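Local atomic coordinates of DUF6836 domain-containing protein (Clostridium leptum, PDB entry 4PW1), a protein that is of unknown function and folds as a nine-stranded antiparallel beta sheet surrounded by alpha helices. Residues B[60-63]-B[64-68]. Numbering follows the deposited sequence.
Sequences GSWT and DEELY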
# COMPACT_ATOMS: atom_id res chain seq x y z
N GLY B 60 1.08 24.45 13.53
CA GLY B 60 0.73 25.79 13.03
C GLY B 60 0.15 26.70 14.11
O GLY B 60 -0.02 26.27 15.26
N SER B 61 -0.15 27.94 13.77
CA SER B 61 -0.66 28.88 14.76
C SER B 61 -2.15 29.19 14.64
O SER B 61 -2.66 30.04 15.37
CB SER B 61 0.09 30.20 14.60
OG SER B 61 -0.09 30.64 13.26
N TRP B 62 -2.86 28.54 13.72
CA TRP B 62 -4.27 28.93 13.51
C TRP B 62 -5.06 28.81 14.81
O TRP B 62 -4.89 27.86 15.59
CB TRP B 62 -4.97 28.04 12.47
CG TRP B 62 -4.26 27.96 11.16
CD1 TRP B 62 -4.40 28.79 10.09
CD2 TRP B 62 -3.27 27.00 10.81
NE1 TRP B 62 -3.58 28.36 9.07
CE2 TRP B 62 -2.88 27.26 9.49
CE3 TRP B 62 -2.68 25.91 11.49
CZ2 TRP B 62 -1.89 26.51 8.84
CZ3 TRP B 62 -1.74 25.15 10.83
CH2 TRP B 62 -1.34 25.46 9.52
N THR B 63 -5.97 29.75 15.01
CA THR B 63 -6.86 29.72 16.17
C THR B 63 -8.07 28.83 15.91
O THR B 63 -8.35 28.40 14.77
CB THR B 63 -7.39 31.12 16.45
OG1 THR B 63 -8.19 31.53 15.33
CG2 THR B 63 -6.23 32.12 16.68
N ASP B 64 -8.83 28.61 16.97
CA ASP B 64 -10.06 27.83 16.88
C ASP B 64 -11.07 28.50 15.95
O ASP B 64 -11.75 27.84 15.18
CB ASP B 64 -10.66 27.60 18.28
CG ASP B 64 -9.90 26.54 19.07
OD1 ASP B 64 -9.03 25.85 18.52
OD2 ASP B 64 -10.16 26.36 20.25
N GLU B 65 -11.14 29.81 16.03
CA GLU B 65 -12.02 30.58 15.17
C GLU B 65 -11.69 30.35 13.71
O GLU B 65 -12.58 30.20 12.89
CB GLU B 65 -11.94 32.07 15.51
CG GLU B 65 -12.81 32.88 14.56
CD GLU B 65 -13.04 34.34 14.93
OE1 GLU B 65 -12.47 34.83 15.91
OE2 GLU B 65 -13.82 34.99 14.18
N GLU B 66 -10.41 30.25 13.37
CA GLU B 66 -10.02 29.94 11.96
C GLU B 66 -10.22 28.45 11.60
O GLU B 66 -10.62 28.11 10.51
CB GLU B 66 -8.56 30.32 11.71
CG GLU B 66 -8.21 31.76 12.09
CD GLU B 66 -6.70 32.12 12.07
OE1 GLU B 66 -5.85 31.55 12.79
OE2 GLU B 66 -6.36 33.04 11.33
N LEU B 67 -9.93 27.54 12.52
CA LEU B 67 -10.01 26.10 12.20
C LEU B 67 -11.42 25.51 12.25
O LEU B 67 -11.75 24.64 11.46
CB LEU B 67 -9.12 25.28 13.13
CG LEU B 67 -7.63 25.61 12.98
CD1 LEU B 67 -6.84 24.82 13.99
CD2 LEU B 67 -7.17 25.32 11.53
N TYR B 68 -12.24 25.93 13.22
CA TYR B 68 -13.56 25.29 13.45
C TYR B 68 -14.41 25.20 12.19
O TYR B 68 -14.87 24.13 11.86
CB TYR B 68 -14.34 25.99 14.58
CG TYR B 68 -14.14 25.34 15.94
CD1 TYR B 68 -12.87 25.09 16.44
CD2 TYR B 68 -15.23 25.00 16.71
CE1 TYR B 68 -12.67 24.50 17.66
CE2 TYR B 68 -15.06 24.43 17.95
CZ TYR B 68 -13.79 24.20 18.44
OH TYR B 68 -13.64 23.60 19.63
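T63 and E66 are joined by two reciprocal hydrogen bonds, side chain to backbone in both directions, and so illustrate how a helix start is closed by its own sequence. T63 OG1 accepts from E66 N at 3.2 Å, while E66 OE1 accepts from T63 N at 2.9 Å through its anti lone pair, the one turned away from the other carboxylate oxygen, with a fairly straight N-H...O angle of 162°. The hydroxyl meets the amide of E66 because chi1 of T63, 64°, sets OG1 between the backbone N and the carbonyl carbon. In E66, CG stands beside its own N (chi1 -53°) and the chain runs extended beyond it, which carries the carboxylate back over the preceding residues; OE1 also lies 3.1 Å from W62 CA. A backbone hydrogen bond of the helical i to i+4 kind runs from L67 N to T63 O at 2.9 Å.

Next to these polar bonds lies an apolar contact: L67 CD2 packs 3.6 Å from W62 CB, the two side chains crossing at about a right angle, and both touch L88 of strand 80-89. The indole is anchored from farther out, NE1 bonding to T89 O. On the side of helix 44-58, R55 ties down both parts, donating to W62 O and forming a salt bridge with D64 OD1, while Y68 OH bonds to E44. Helix 64-67 thus touches both helix 44-58 and strand 80-89, its first turn closed by a classical capping box with T63 as N-cap.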